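Local coordinates for protein CG4930 (PDB 3ISM) that inhibits the nuclease EndoG by binding it in an enzyme-inhibitor complex, through helical domains related to the C-terminal domain of Ku, at residues 34-39 and 92-97; 42-47 and 100-105; 71-76 and 86-91; 113-118 and 125-130. The protein carries 1 engineered substitution. One frame throughout, in Å; residues are numbered along the deposited sequence.

Contact 1. Residues 34-39 and 92-97; sequences KDYQKL and LEEYRG
Y36 reaches from helix 34-39 to helix 92-97 and meets two consecutive residues there, E94 and Y95. Its CE2 lies 3.5 Å from CG of E94, and further along the ring its hydroxyl OH comes 3.5 Å from CA of Y95. The two tyrosine side chains cross at about a right angle, with OH of Y36 at the edge of the Y95 ring, 3.8 Å from its CD1. CG of Y36 stands anti to the backbone N (chi1 170°), which sends the ring straight across the gap between axes 10.5 Å apart. Such a distance suits a tyrosine, long enough to span it and able to satisfy its buried hydroxyl, here by a hydrogen bond to D98 one turn beyond E94.

Beside the ring, E94 bends at chi2, turning its carboxylate toward Q37. NE2 of Q37 lies 3.3 Å from OE1 of E94, the amide and carboxylate planes 71° apart. The firmer partner of that carboxylate is R94 of the CG8862 chain, which forms a salt bridge with OE2, so the E94 carboxylate takes part in the interface with that protein. Without the ring, as with an alanine at Y36, a gap would probably open beside E94 and Y95, and D98 would lose its hydroxyl partner.

Segments 34-39 and 92-97 run nearly parallel, their axes 18° apart. Helix 52-75 packs against both, with F59 and T62 touching Y36 and A63 touching Y95, while R67 bonds to the Y95 hydroxyl and Y107 of helix 104-120 meets the Y95 ring.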
# COMPACT_ATOMS: atom_id res chain seq x y z
N LYS C 34 -9.41 34.56 -18.96
CA LYS C 34 -8.10 34.06 -19.43
C LYS C 34 -6.91 34.64 -18.65
O LYS C 34 -6.03 33.90 -18.22
CB LYS C 34 -7.95 34.28 -20.94
CG LYS C 34 -6.51 34.26 -21.46
CD LYS C 34 -6.44 34.68 -22.93
CE LYS C 34 -5.01 35.01 -23.34
NZ LYS C 34 -4.84 35.02 -24.83
N ASP C 35 -6.89 35.96 -18.47
CA ASP C 35 -5.88 36.61 -17.61
C ASP C 35 -5.87 36.02 -16.20
O ASP C 35 -4.80 35.76 -15.64
CB ASP C 35 -6.12 38.12 -17.52
CG ASP C 35 -5.89 38.85 -18.84
OD1 ASP C 35 -5.30 38.25 -19.78
OD2 ASP C 35 -6.29 40.02 -18.93
N TYR C 36 -7.06 35.78 -15.66
CA TYR C 36 -7.23 35.21 -14.33
C TYR C 36 -6.66 33.78 -14.26
O TYR C 36 -5.88 33.47 -13.37
CB TYR C 36 -8.70 35.22 -13.87
CG TYR C 36 -8.92 34.40 -12.61
CD1 TYR C 36 -8.63 34.93 -11.36
CD2 TYR C 36 -9.37 33.08 -12.67
CE1 TYR C 36 -8.80 34.18 -10.19
CE2 TYR C 36 -9.54 32.32 -11.51
CZ TYR C 36 -9.25 32.88 -10.28
OH TYR C 36 -9.40 32.14 -9.13
N GLN C 37 -7.05 32.95 -15.23
CA GLN C 37 -6.58 31.57 -15.33
C GLN C 37 -5.06 31.46 -15.50
O GLN C 37 -4.47 30.49 -15.03
CB GLN C 37 -7.31 30.84 -16.48
CG GLN C 37 -8.77 30.46 -16.16
CD GLN C 37 -9.51 29.80 -17.33
OE1 GLN C 37 -9.38 30.22 -18.48
NE2 GLN C 37 -10.31 28.79 -17.03
N LYS C 38 -4.44 32.44 -16.16
CA LYS C 38 -2.99 32.38 -16.40
C LYS C 38 -2.23 32.63 -15.11
O LYS C 38 -1.22 31.98 -14.85
CB LYS C 38 -2.55 33.36 -17.49
CG LYS C 38 -1.12 33.15 -17.98
CD LYS C 38 -0.65 34.31 -18.88
CE LYS C 38 0.87 34.28 -19.07
NZ LYS C 38 1.34 35.43 -19.91
N LEU C 39 -2.75 33.56 -14.31
CA LEU C 39 -2.17 33.86 -13.00
C LEU C 39 -2.25 32.66 -12.04
O LEU C 39 -1.27 32.32 -11.39
CB LEU C 39 -2.85 35.08 -12.39
CG LEU C 39 -2.68 36.42 -13.12
CD1 LEU C 39 -3.66 37.43 -12.56
CD2 LEU C 39 -1.22 36.92 -13.05
N LEU C 92 -16.54 35.44 -12.20
CA LEU C 92 -17.03 35.12 -10.86
C LEU C 92 -17.10 33.62 -10.62
O LEU C 92 -16.66 33.12 -9.59
CB LEU C 92 -18.40 35.77 -10.60
CG LEU C 92 -19.02 35.66 -9.20
CD1 LEU C 92 -18.09 36.24 -8.17
CD2 LEU C 92 -20.36 36.39 -9.17
N GLU C 93 -17.66 32.90 -11.59
CA GLU C 93 -17.76 31.45 -11.54
C GLU C 93 -16.38 30.76 -11.42
O GLU C 93 -16.18 29.92 -10.56
CB GLU C 93 -18.49 30.95 -12.78
CG GLU C 93 -18.89 29.51 -12.68
CD GLU C 93 -20.22 29.23 -13.37
OE1 GLU C 93 -20.61 29.98 -14.32
OE2 GLU C 93 -20.88 28.26 -12.95
N GLU C 94 -15.46 31.12 -12.31
CA GLU C 94 -14.09 30.59 -12.24
C GLU C 94 -13.41 30.94 -10.92
O GLU C 94 -12.82 30.07 -10.26
CB GLU C 94 -13.26 31.12 -13.41
CG GLU C 94 -11.85 30.53 -13.52
CD GLU C 94 -11.83 29.09 -14.01
OE1 GLU C 94 -12.75 28.69 -14.75
OE2 GLU C 94 -10.88 28.37 -13.67
N TYR C 95 -13.50 32.21 -10.53
CA TYR C 95 -12.88 32.64 -9.27
C TYR C 95 -13.45 31.88 -8.05
O TYR C 95 -12.67 31.35 -7.24
CB TYR C 95 -12.90 34.16 -9.11
CG TYR C 95 -12.72 34.61 -7.68
CD1 TYR C 95 -11.66 34.15 -6.90
CD2 TYR C 95 -13.62 35.50 -7.09
CE1 TYR C 95 -11.52 34.55 -5.58
CE2 TYR C 95 -13.46 35.91 -5.78
CZ TYR C 95 -12.41 35.43 -5.04
OH TYR C 95 -12.24 35.83 -3.75
N ARG C 96 -14.78 31.81 -7.95
CA ARG C 96 -15.44 31.05 -6.87
C ARG C 96 -14.98 29.58 -6.78
O ARG C 96 -14.80 29.04 -5.68
CB ARG C 96 -16.96 31.08 -7.05
CG ARG C 96 -17.72 30.42 -5.91
CD ARG C 96 -19.22 30.52 -6.10
NE ARG C 96 -19.95 30.18 -4.87
CZ ARG C 96 -20.19 28.93 -4.48
NH1 ARG C 96 -19.79 27.90 -5.21
NH2 ARG C 96 -20.86 28.71 -3.36
N GLY C 97 -14.81 28.94 -7.93
CA GLY C 97 -14.37 27.55 -8.01
C GLY C 97 -13.02 27.36 -7.36
O GLY C 97 -12.78 26.36 -6.69

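Contact 2. Residues 42-47 and 100-105; sequences TRVQVD and CFYDPT
V44 lays one methyl on the ring of Y102 while the next residue, Q45, meets that tyrosine at its hydroxyl. The methyl is CG1, anti to the backbone N (chi1 -171°), a setting that extends it toward the ring. It sits 3.9 Å from the centroid of the Y102 ring, 27° off the normal, a CH-pi contact displaced toward the rim. Its nearest ring atoms are CE2 and CZ, each 3.6 Å away. A branched aliphatic residue suits this place, since a single compact methyl can rest on an aromatic face.

In Y102, CG is anti to the carbonyl carbon and beside the backbone N (chi1 -60°), and the ring is held between two neighbours. On the face opposite V44 lies CD2 of F101, 3.6 Å above the plane and over the centre. The tyrosine stands at the end of helix 81-102, just before D103 leaves helical geometry; Q45, the centre of an inverse gamma turn, lies in the chain just beyond helix 32-43. The contact joins the end of helix 81-102 to the chain leaving helix 32-43, both within the Ku C-terminal-like domain.

A glycine at Y102 would probably deprive V44 of its aromatic face and leave the F101 ring without the neighbour it packs on. Q45 uses its aliphatic part: CG approaches OH of Y102 at 3.4 Å, with the amide and ring planes nearly perpendicular. F59 of helix 52-75 touches both V44 and Y102, while R93 of the CG8862 chain packs on Y102 and its R94 on Q45.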
# COMPACT_ATOMS: atom_id res chain seq x y z
N THR C 42 0.17 29.78 -13.34
CA THR C 42 1.60 30.04 -13.19
C THR C 42 2.04 30.37 -11.74
O THR C 42 3.17 30.08 -11.36
CB THR C 42 2.04 31.19 -14.13
OG1 THR C 42 1.23 32.34 -13.88
CG2 THR C 42 1.85 30.78 -15.59
N ARG C 43 1.16 30.98 -10.95
CA ARG C 43 1.55 31.49 -9.62
C ARG C 43 0.96 30.70 -8.46
O ARG C 43 1.42 30.82 -7.31
CB ARG C 43 1.19 32.97 -9.48
CG ARG C 43 1.65 33.82 -10.65
CD ARG C 43 1.89 35.26 -10.25
NE ARG C 43 2.36 36.05 -11.38
CZ ARG C 43 2.37 37.38 -11.41
NH1 ARG C 43 1.93 38.07 -10.37
NH2 ARG C 43 2.82 38.02 -12.48
N VAL C 44 -0.07 29.91 -8.73
CA VAL C 44 -0.73 29.17 -7.66
C VAL C 44 -0.62 27.65 -7.85
O VAL C 44 -0.17 26.94 -6.94
CB VAL C 44 -2.20 29.61 -7.50
CG1 VAL C 44 -2.80 28.98 -6.27
CG2 VAL C 44 -2.30 31.12 -7.42
N GLN C 45 -1.03 27.17 -9.02
CA GLN C 45 -0.91 25.75 -9.36
C GLN C 45 0.50 25.40 -9.85
O GLN C 45 0.70 25.05 -11.01
CB GLN C 45 -1.93 25.36 -10.44
CG GLN C 45 -3.36 25.26 -9.96
CD GLN C 45 -4.35 25.15 -11.11
OE1 GLN C 45 -4.29 25.90 -12.09
NE2 GLN C 45 -5.29 24.21 -10.99
N VAL C 46 1.47 25.49 -8.95
CA VAL C 46 2.84 25.18 -9.32
C VAL C 46 3.18 23.76 -8.89
O VAL C 46 3.13 23.44 -7.70
CB VAL C 46 3.85 26.20 -8.72
CG1 VAL C 46 5.24 25.99 -9.31
CG2 VAL C 46 3.38 27.63 -8.96
N ASP C 47 3.51 22.91 -9.86
CA ASP C 47 3.87 21.52 -9.57
C ASP C 47 5.34 21.39 -9.14
O ASP C 47 5.98 20.37 -9.38
CB ASP C 47 3.57 20.60 -10.76
CG ASP C 47 2.14 20.06 -10.74
OD1 ASP C 47 1.25 20.73 -10.17
OD2 ASP C 47 1.92 18.96 -11.29
N CYS C 100 -13.28 28.12 -3.31
CA CYS C 100 -13.79 26.96 -2.56
C CYS C 100 -12.67 26.03 -2.10
O CYS C 100 -12.83 25.30 -1.12
CB CYS C 100 -14.74 26.12 -3.42
SG CYS C 100 -16.34 26.84 -3.81
N PHE C 101 -11.57 26.00 -2.85
CA PHE C 101 -10.43 25.13 -2.55
C PHE C 101 -9.36 25.88 -1.75
O PHE C 101 -8.85 25.38 -0.75
CB PHE C 101 -9.85 24.56 -3.85
CG PHE C 101 -8.67 23.62 -3.63
CD1 PHE C 101 -8.88 22.28 -3.33
CD2 PHE C 101 -7.37 24.09 -3.73
CE1 PHE C 101 -7.80 21.42 -3.13
CE2 PHE C 101 -6.28 23.22 -3.53
CZ PHE C 101 -6.50 21.89 -3.23
N TYR C 102 -9.00 27.08 -2.22
CA TYR C 102 -7.90 27.85 -1.62
C TYR C 102 -8.29 28.77 -0.44
O TYR C 102 -7.53 28.84 0.53
CB TYR C 102 -7.17 28.71 -2.66
CG TYR C 102 -6.53 27.95 -3.79
CD1 TYR C 102 -7.10 27.97 -5.05
CD2 TYR C 102 -5.36 27.22 -3.60
CE1 TYR C 102 -6.54 27.28 -6.10
CE2 TYR C 102 -4.79 26.52 -4.64
CZ TYR C 102 -5.39 26.56 -5.89
OH TYR C 102 -4.83 25.89 -6.94
N ASP C 103 -9.42 29.48 -0.52
CA ASP C 103 -9.69 30.60 0.41
C ASP C 103 -11.15 31.08 0.39
O ASP C 103 -11.46 32.14 -0.17
CB ASP C 103 -8.78 31.77 0.02
CG ASP C 103 -8.39 32.66 1.21
OD1 ASP C 103 -8.90 32.49 2.34
OD2 ASP C 103 -7.56 33.56 0.98
N PRO C 104 -12.06 30.29 0.99
CA PRO C 104 -13.47 30.68 0.92
C PRO C 104 -13.86 31.91 1.74
O PRO C 104 -14.79 32.61 1.36
CB PRO C 104 -14.21 29.43 1.46
CG PRO C 104 -13.20 28.34 1.45
CD PRO C 104 -11.89 29.01 1.68
N THR C 105 -13.20 32.14 2.85
CA THR C 105 -13.54 33.27 3.71
C THR C 105 -13.61 34.65 3.06
O THR C 105 -14.58 35.30 3.18
CB THR C 105 -12.78 33.27 5.01
OG1 THR C 105 -13.18 32.15 5.77
CG2 THR C 105 -13.09 34.50 5.78

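Contact 3. Residues 71-76 and 86-91; sequences WRLLFD and EKASQL
L73 faces helix 86-91 where the two backbones come nearest, its CA opposite that of A88 at 5.8 Å. Its branch takes in two residues. CB lies 3.9 Å from CB of A88, and CD1 reaches further, to 3.8 Å from the backbone N of A88 and 3.9 Å from CB of K87. CG stands anti to the carbonyl carbon (chi1 -73°), a setting that carries both methyls toward K87, whose CD lies within 4.2 Å of CD2 of L73. The lysine crosses the leucine at about a right angle and lends only its aliphatic stem; its extended chain then leads away, and its ammonium group bonds to the carbonyl of L29.

L74, next in sequence, points less directly at the partner helix, yet its CG still comes to 3.7 Å from CB of A88. The A88 methyl thus meets L73 at CB and L74 at CG. A small residue fits here because the axes are only 8.6 Å apart, which brings the A88 methyl against both leucines. Beyond L74, F126 of helix 124-132 continues the apolar layer.

The segments run nearly antiparallel, 149° between their directions, with nine residues joining them. This is a helical hairpin, helix 52-75 turning back into helix 81-102, closed near its turn by leucine-alanine packing within the all-helical Ku C-terminal-like domain.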
# COMPACT_ATOMS: atom_id res chain seq x y z
N TRP C 71 -16.25 43.74 -9.98
CA TRP C 71 -16.96 44.90 -9.47
C TRP C 71 -17.04 45.99 -10.54
O TRP C 71 -18.11 46.56 -10.77
CB TRP C 71 -16.26 45.44 -8.21
CG TRP C 71 -17.11 46.41 -7.43
CD1 TRP C 71 -17.26 47.75 -7.68
CD2 TRP C 71 -17.91 46.13 -6.28
NE1 TRP C 71 -18.11 48.31 -6.76
CE2 TRP C 71 -18.52 47.34 -5.88
CE3 TRP C 71 -18.16 44.96 -5.53
CZ2 TRP C 71 -19.37 47.42 -4.77
CZ3 TRP C 71 -19.02 45.05 -4.44
CH2 TRP C 71 -19.61 46.27 -4.07
N ARG C 72 -15.92 46.25 -11.20
CA ARG C 72 -15.91 47.20 -12.31
C ARG C 72 -16.77 46.77 -13.50
O ARG C 72 -17.50 47.59 -14.06
CB ARG C 72 -14.47 47.51 -12.72
CG ARG C 72 -13.74 48.29 -11.64
CD ARG C 72 -12.42 48.89 -12.10
NE ARG C 72 -11.40 47.88 -12.35
CZ ARG C 72 -10.74 47.77 -13.50
NH1 ARG C 72 -11.00 48.62 -14.49
NH2 ARG C 72 -9.81 46.83 -13.65
N LEU C 73 -16.73 45.49 -13.87
CA LEU C 73 -17.52 45.01 -15.01
C LEU C 73 -19.01 45.20 -14.78
O LEU C 73 -19.76 45.49 -15.70
CB LEU C 73 -17.21 43.55 -15.33
CG LEU C 73 -15.84 43.32 -15.98
CD1 LEU C 73 -15.43 41.88 -15.83
CD2 LEU C 73 -15.82 43.74 -17.45
N LEU C 74 -19.42 45.06 -13.52
CA LEU C 74 -20.82 45.16 -13.13
C LEU C 74 -21.31 46.59 -12.92
O LEU C 74 -22.44 46.89 -13.26
CB LEU C 74 -21.08 44.33 -11.87
CG LEU C 74 -21.05 42.81 -12.04
CD1 LEU C 74 -21.06 42.09 -10.68
CD2 LEU C 74 -22.20 42.34 -12.91
N PHE C 75 -20.45 47.47 -12.38
CA PHE C 75 -20.91 48.77 -11.91
C PHE C 75 -20.30 50.02 -12.56
O PHE C 75 -20.84 51.11 -12.40
CB PHE C 75 -20.75 48.88 -10.37
CG PHE C 75 -21.36 47.71 -9.62
CD1 PHE C 75 -22.71 47.43 -9.72
CD2 PHE C 75 -20.57 46.90 -8.82
CE1 PHE C 75 -23.27 46.36 -9.03
CE2 PHE C 75 -21.12 45.82 -8.13
CZ PHE C 75 -22.47 45.56 -8.24
N ASP C 76 -19.18 49.87 -13.27
CA ASP C 76 -18.47 51.00 -13.90
C ASP C 76 -19.27 51.86 -14.86
O ASP C 76 -18.93 53.02 -15.06
CB ASP C 76 -17.19 50.54 -14.62
CG ASP C 76 -15.92 50.81 -13.82
OD1 ASP C 76 -16.04 51.26 -12.66
OD2 ASP C 76 -14.81 50.58 -14.36
N GLU C 86 -21.76 39.50 -18.74
CA GLU C 86 -21.31 38.16 -19.11
C GLU C 86 -19.87 37.89 -18.68
O GLU C 86 -19.56 36.84 -18.12
CB GLU C 86 -21.49 37.91 -20.62
CG GLU C 86 -21.09 36.51 -21.08
CD GLU C 86 -21.76 35.40 -20.27
OE1 GLU C 86 -22.77 35.65 -19.59
OE2 GLU C 86 -21.28 34.24 -20.36
N LYS C 87 -18.99 38.86 -18.92
CA LYS C 87 -17.60 38.76 -18.47
C LYS C 87 -17.50 38.58 -16.94
O LYS C 87 -16.75 37.74 -16.45
CB LYS C 87 -16.81 40.00 -18.93
CG LYS C 87 -16.42 39.96 -20.39
CD LYS C 87 -15.73 41.24 -20.82
CE LYS C 87 -15.28 41.14 -22.28
NZ LYS C 87 -14.82 42.46 -22.77
N ALA C 88 -18.29 39.36 -16.20
CA ALA C 88 -18.30 39.28 -14.74
C ALA C 88 -18.79 37.93 -14.24
O ALA C 88 -18.21 37.35 -13.33
CB ALA C 88 -19.13 40.39 -14.16
N SER C 89 -19.85 37.42 -14.86
CA SER C 89 -20.43 36.12 -14.54
C SER C 89 -19.41 34.98 -14.70
O SER C 89 -19.19 34.18 -13.78
CB SER C 89 -21.66 35.91 -15.44
OG SER C 89 -22.23 34.63 -15.27
N GLN C 90 -18.76 34.94 -15.86
CA GLN C 90 -17.74 33.93 -16.15
C GLN C 90 -16.53 34.00 -15.22
O GLN C 90 -16.07 32.98 -14.73
CB GLN C 90 -17.28 34.03 -17.60
CG GLN C 90 -18.34 33.66 -18.62
CD GLN C 90 -17.80 33.65 -20.04
OE1 GLN C 90 -16.62 33.36 -20.26
NE2 GLN C 90 -18.67 33.94 -21.01
N LEU C 91 -16.02 35.20 -14.98
CA LEU C 91 -14.91 35.40 -14.02
C LEU C 91 -15.34 35.02 -12.60
O LEU C 91 -14.60 34.34 -11.89
CB LEU C 91 -14.34 36.83 -14.07
CG LEU C 91 -13.16 37.17 -13.12
CD1 LEU C 91 -12.01 36.21 -13.31
CD2 LEU C 91 -12.68 38.60 -13.30

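Contact 4. Residues 113-118 and 125-130; sequences KLRDEV and DFWRDV
The short connection between helices 104-120 and 124-132, which turns the chain back on itself, brings V118 against F126 and W127. The valine divides its methyls between the two aromatics: CG1 packs 3.8 Å from CB of W127, and CG2 lies 3.8 Å from CD2 of F126. Its side chain crosses each of them at about a right angle. Beta-branching suits the place, because two methyls on one carbon can serve two neighbours at once.

One turn earlier, R115 runs alongside W127, the two side chains pointing the same way. The contact is made by the aliphatic stem: CG sits 3.4 Å from CZ3 of W127, and CD 3.6 Å from CH2 of the same ring. In this all-helical Ku C-terminal-like domain the axes of the two segments run at 131°, and the loop around H160 covers the contact, taking a hydrogen bond from the indole NE1 at its carbonyl.

The R115 chain bends at chi3 (67°), which brings its guanidinium edge to D116. There NE and NH2 both donate to OD1 of its neighbour D116, at 2.8 and 2.9 Å, a salt bridge within the helix and in the guanidinium plane, while NH1 bonds to the carbonyl of F157.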
# COMPACT_ATOMS: atom_id res chain seq x y z
N LYS C 113 -21.32 41.80 0.15
CA LYS C 113 -21.25 43.19 -0.32
C LYS C 113 -21.63 43.31 -1.79
O LYS C 113 -22.32 44.26 -2.17
CB LYS C 113 -19.86 43.78 -0.08
CG LYS C 113 -19.45 43.88 1.38
CD LYS C 113 -17.92 43.91 1.50
CE LYS C 113 -17.46 44.09 2.97
NZ LYS C 113 -15.97 43.89 3.17
N LEU C 114 -21.18 42.36 -2.61
CA LEU C 114 -21.53 42.35 -4.03
C LEU C 114 -23.04 42.23 -4.21
O LEU C 114 -23.63 43.00 -4.95
CB LEU C 114 -20.80 41.24 -4.79
CG LEU C 114 -21.07 41.22 -6.31
CD1 LEU C 114 -20.32 42.36 -7.01
CD2 LEU C 114 -20.68 39.91 -6.94
N ARG C 115 -23.67 41.28 -3.52
CA ARG C 115 -25.13 41.15 -3.56
C ARG C 115 -25.80 42.46 -3.16
O ARG C 115 -26.73 42.91 -3.82
CB ARG C 115 -25.61 40.04 -2.61
CG ARG C 115 -27.13 39.98 -2.44
CD ARG C 115 -27.55 39.28 -1.15
NE ARG C 115 -27.18 40.05 0.03
CZ ARG C 115 -27.28 39.60 1.29
NH1 ARG C 115 -27.72 38.38 1.53
NH2 ARG C 115 -26.91 40.38 2.30
N ASP C 116 -25.32 43.05 -2.07
CA ASP C 116 -25.97 44.24 -1.54
C ASP C 116 -25.93 45.39 -2.54
O ASP C 116 -26.90 46.14 -2.65
CB ASP C 116 -25.37 44.63 -0.19
CG ASP C 116 -25.75 43.64 0.91
OD1 ASP C 116 -26.45 42.65 0.62
OD2 ASP C 116 -25.33 43.84 2.06
N GLU C 117 -24.82 45.47 -3.30
CA GLU C 117 -24.67 46.45 -4.37
C GLU C 117 -25.55 46.12 -5.58
O GLU C 117 -26.14 47.01 -6.21
CB GLU C 117 -23.20 46.56 -4.80
CG GLU C 117 -22.88 47.83 -5.62
CD GLU C 117 -22.98 49.15 -4.84
OE1 GLU C 117 -22.92 49.16 -3.60
OE2 GLU C 117 -23.11 50.20 -5.49
N VAL C 118 -25.64 44.83 -5.89
CA VAL C 118 -26.51 44.34 -6.95
C VAL C 118 -27.97 44.73 -6.69
O VAL C 118 -28.64 45.23 -7.59
CB VAL C 118 -26.34 42.81 -7.13
CG1 VAL C 118 -27.56 42.19 -7.85
CG2 VAL C 118 -25.06 42.52 -7.90
N ASP C 125 -32.10 40.84 -12.70
CA ASP C 125 -31.83 39.72 -13.61
C ASP C 125 -30.52 39.05 -13.23
O ASP C 125 -30.47 37.83 -13.08
CB ASP C 125 -31.82 40.16 -15.07
CG ASP C 125 -33.21 40.51 -15.59
OD1 ASP C 125 -34.22 40.02 -15.03
OD2 ASP C 125 -33.29 41.30 -16.56
N PHE C 126 -29.47 39.85 -13.05
CA PHE C 126 -28.17 39.32 -12.58
C PHE C 126 -28.31 38.61 -11.21
O PHE C 126 -27.70 37.57 -11.00
CB PHE C 126 -27.12 40.43 -12.51
CG PHE C 126 -25.74 39.94 -12.12
CD1 PHE C 126 -24.90 39.35 -13.06
CD2 PHE C 126 -25.27 40.10 -10.82
CE1 PHE C 126 -23.63 38.91 -12.71
CE2 PHE C 126 -23.99 39.66 -10.46
CZ PHE C 126 -23.18 39.06 -11.41
N TRP C 127 -29.12 39.16 -10.31
CA TRP C 127 -29.36 38.53 -9.02
C TRP C 127 -30.03 37.17 -9.22
O TRP C 127 -29.51 36.17 -8.76
CB TRP C 127 -30.18 39.43 -8.08
CG TRP C 127 -30.68 38.79 -6.81
CD1 TRP C 127 -31.99 38.64 -6.43
CD2 TRP C 127 -29.90 38.19 -5.76
NE1 TRP C 127 -32.07 38.00 -5.22
CE2 TRP C 127 -30.81 37.71 -4.78
CE3 TRP C 127 -28.52 38.00 -5.55
CZ2 TRP C 127 -30.38 37.08 -3.61
CZ3 TRP C 127 -28.10 37.36 -4.39
CH2 TRP C 127 -29.03 36.91 -3.43
N ARG C 128 -31.12 37.14 -9.98
CA ARG C 128 -31.88 35.92 -10.22
C ARG C 128 -31.17 34.89 -11.10
O ARG C 128 -31.12 33.71 -10.76
CB ARG C 128 -33.26 36.25 -10.80
CG ARG C 128 -34.20 36.91 -9.82
CD ARG C 128 -35.62 37.02 -10.36
NE ARG C 128 -35.66 37.84 -11.57
CZ ARG C 128 -36.08 39.10 -11.62
NH1 ARG C 128 -36.53 39.70 -10.52
NH2 ARG C 128 -36.06 39.75 -12.78
N ASP C 129 -30.62 35.34 -12.23
CA ASP C 129 -30.11 34.42 -13.26
C ASP C 129 -28.68 33.98 -12.99
O ASP C 129 -28.29 32.88 -13.37
CB ASP C 129 -30.18 35.07 -14.65
CG ASP C 129 -31.60 35.50 -15.04
OD1 ASP C 129 -32.56 34.86 -14.57
OD2 ASP C 129 -31.73 36.47 -15.81
N VAL C 130 -27.90 34.85 -12.36
CA VAL C 130 -26.51 34.54 -12.10
C VAL C 130 -26.25 34.15 -10.64
O VAL C 130 -25.95 32.98 -10.37
CB VAL C 130 -25.55 35.67 -12.58
CG1 VAL C 130 -24.12 35.30 -12.31
CG2 VAL C 130 -25.75 35.94 -14.09

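From the N terminus, helix 32-43 supplies the first segment of contact 1, which closes a loop of 52 residues onto helix 81-102, and contact 2, starting at the end of that first helix, closes an equally long one onto residues 100-105. Their segments alternate along the chain, so the two loops cross. Contact 3 is nested inside both, folding helix 52-75 back on helix 81-102. Contact 4 follows in series, joining helices 104-120 and 124-132. Packing links the sites: Y36 touches L91, bridging contacts 1 and 3, while W71 and F75 meet L114 and E117 between contacts 3 and 4. Contacts 2 and 4 lie apart, centres about 25 Å from each other.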